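Maltose/maltodextrin-binding protein (Thermus thermophilus, PDB 2GH9) binds maltotriose and probably serves as the periplasmic solute receptor of a maltodextrin uptake system. Local coordinates at residues 230-233 / 234-238. Sequence-based numbering, arbitrary orientation.
Sequences ILNG and PWALG. With GLC (alpha-D-glucopyranose), chain B; GLC (alpha-D-glucopyranose), chain C.
The strand-to-helix turn that carries Trp235 into the maltotriose pocket shows how a local turn can hold an aromatic ring against a bound sugar. Strand 227-232 ends at Asn232, and Gly233 leads into a short 3-10 segment, 234-236, that runs on into helix 237-242. Gly233 lies under the indole: Gly233 CA is 3.5 Å from the centroid of the six-membered ring of Trp235 and almost straight over it, a CH-pi contact with the face. Having no side chain, Gly233 lets the ring settle directly on the backbone. Two glucose units meet the opposite face near its rim, C1 of the chain B sugar 3.7 Å above the Trp235 ring plane and C4 of the chain C sugar 3.9 Å above it, so the indole is sandwiched between main chain and ligand. Trp235 holds CG between its backbone N and carbonyl carbon, which folds the ring back over Gly233.

Asn232 approaches obliquely, its amide plane turned 70° from the indole. Asn232 OD1 accepts two weak hydrogen bonds, from Trp235 NE1 at 2.9 Å (bent to 120°) and from Gly233 N. Asn232 ND2 passes 3.1 Å from Ala236 CB and is hydrogen-bonded to the hydroxyls of Tyr215 and Tyr240, which should fix the amide's rotation. The turn itself is closed by Ala236 N to Gly233 O, 3.0 Å and fairly straight at 162°. Tyr157 and Phe158 of helix 156-166 also touch Trp235, while His8, Glu113, Asp155 and Arg305 hydrogen-bond the sugar. An aromatic ring laid against the sugars, with polar side chains bonding their hydroxyls, is characteristic of periplasmic maltose-binding proteins.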
loop_
_atom_site.group_PDB
_atom_site.type_symbol
_atom_site.label_atom_id
_atom_site.label_comp_id
_atom_site.label_asym_id
_atom_site.label_seq_id
_atom_site.Cartn_x
_atom_site.Cartn_y
_atom_site.Cartn_z
ATOM N N ILE A 230 -3.912 6.735 13.995
ATOM C CA ILE A 230 -2.881 5.990 13.295
ATOM C C ILE A 230 -2.804 6.459 11.835
ATOM O O ILE A 230 -3.785 6.872 11.263
ATOM C CB ILE A 230 -3.162 4.457 13.363
ATOM C CG1 ILE A 230 -1.922 3.644 12.992
ATOM C CG2 ILE A 230 -4.399 4.088 12.517
ATOM C CD1 ILE A 230 -2.124 2.095 13.096
ATOM N N LEU A 231 -1.622 6.396 11.264
ATOM C CA LEU A 231 -1.428 6.541 9.839
ATOM C C LEU A 231 -1.363 5.102 9.306
ATOM O O LEU A 231 -0.388 4.383 9.541
ATOM C CB LEU A 231 -0.142 7.309 9.544
ATOM C CG LEU A 231 0.164 7.607 8.076
ATOM C CD1 LEU A 231 -0.920 8.471 7.386
ATOM C CD2 LEU A 231 1.532 8.252 7.932
ATOM N N ASN A 232 -2.429 4.681 8.628
ATOM C CA ASN A 232 -2.520 3.331 8.063
ATOM C C ASN A 232 -3.541 3.307 6.903
ATOM O O ASN A 232 -4.246 4.278 6.672
ATOM C CB ASN A 232 -2.927 2.342 9.164
ATOM C CG ASN A 232 -2.467 0.920 8.885
ATOM O OD1 ASN A 232 -1.779 0.648 7.891
ATOM N ND2 ASN A 232 -2.808 0.005 9.797
ATOM N N GLY A 233 -3.609 2.180 6.205
ATOM C CA GLY A 233 -4.451 2.031 5.047
ATOM C C GLY A 233 -5.572 1.024 5.208
ATOM O O GLY A 233 -5.689 0.351 6.247
ATOM N N PRO A 234 -6.395 0.901 4.159
ATOM C CA PRO A 234 -7.656 0.159 4.248
ATOM C C PRO A 234 -7.489 -1.356 4.463
ATOM O O PRO A 234 -8.434 -2.016 4.881
ATOM C CB PRO A 234 -8.346 0.480 2.910
ATOM C CG PRO A 234 -7.260 0.862 2.002
ATOM C CD PRO A 234 -6.213 1.510 2.831
ATOM N N TRP A 235 -6.301 -1.878 4.178
ATOM C CA TRP A 235 -5.945 -3.256 4.503
ATOM C C TRP A 235 -6.089 -3.610 5.974
ATOM O O TRP A 235 -6.117 -4.800 6.309
ATOM C CB TRP A 235 -4.493 -3.575 4.077
ATOM C CG TRP A 235 -3.506 -2.627 4.639
ATOM C CD1 TRP A 235 -2.930 -2.656 5.883
ATOM C CD2 TRP A 235 -3.002 -1.469 3.986
ATOM N NE1 TRP A 235 -2.089 -1.565 6.036
ATOM C CE2 TRP A 235 -2.120 -0.827 4.883
ATOM C CE3 TRP A 235 -3.214 -0.902 2.720
ATOM C CZ2 TRP A 235 -1.423 0.331 4.539
ATOM C CZ3 TRP A 235 -2.517 0.242 2.383
ATOM C CH2 TRP A 235 -1.642 0.853 3.299
ATOM N N ALA A 236 -6.117 -2.595 6.845
ATOM C CA ALA A 236 -6.159 -2.776 8.302
ATOM C C ALA A 236 -7.604 -2.737 8.851
ATOM O O ALA A 236 -7.843 -3.108 9.999
ATOM C CB ALA A 236 -5.314 -1.687 8.976
ATOM N N LEU A 237 -8.543 -2.297 8.013
ATOM C CA LEU A 237 -9.910 -2.019 8.420
ATOM C C LEU A 237 -10.718 -3.255 8.762
ATOM O O LEU A 237 -11.600 -3.164 9.606
ATOM C CB LEU A 237 -10.640 -1.195 7.358
ATOM C CG LEU A 237 -10.121 0.230 7.198
ATOM C CD1 LEU A 237 -10.891 1.038 6.151
ATOM C CD2 LEU A 237 -10.096 0.978 8.535
ATOM N N GLY A 238 -10.411 -4.391 8.126
ATOM C CA GLY A 238 -11.056 -5.659 8.443
ATOM C C GLY A 238 -10.954 -5.965 9.930
ATOM O O GLY A 238 -11.964 -6.233 10.586
HETATM C C1 GLC B . 0.780 -2.201 2.814
HETATM C C2 GLC B . 0.554 -1.866 1.351
HETATM C C3 GLC B . 1.846 -2.153 0.555
HETATM C C4 GLC B . 3.076 -1.491 1.157
HETATM C C5 GLC B . 3.169 -1.809 2.647
HETATM C C6 GLC B . 4.307 -1.020 3.305
HETATM O O2 GLC B . -0.503 -2.676 0.828
HETATM O O3 GLC B . 1.686 -1.755 -0.790
HETATM O O4 GLC B . 4.261 -1.947 0.474
HETATM O O5 GLC B . 1.924 -1.496 3.313
HETATM O O6 GLC B . 4.831 -1.687 4.456
HETATM C C1 GLC C . -0.488 -6.771 5.186
HETATM C C2 GLC C . -1.482 -6.119 4.226
HETATM C C3 GLC C . -0.731 -5.306 3.190
HETATM C C4 GLC C . 0.147 -4.261 3.898
HETATM C C5 GLC C . 1.132 -4.931 4.869
HETATM C C6 GLC C . 1.890 -3.887 5.711
HETATM O O1 GLC C . 0.232 -7.773 4.472
HETATM O O2 GLC C . -2.329 -7.114 3.610
HETATM O O3 GLC C . -1.625 -4.672 2.260
HETATM O O4 GLC C . 0.961 -3.622 2.931
HETATM O O5 GLC C . 0.415 -5.805 5.738
HETATM O O6 GLC C . 2.772 -4.509 6.665
#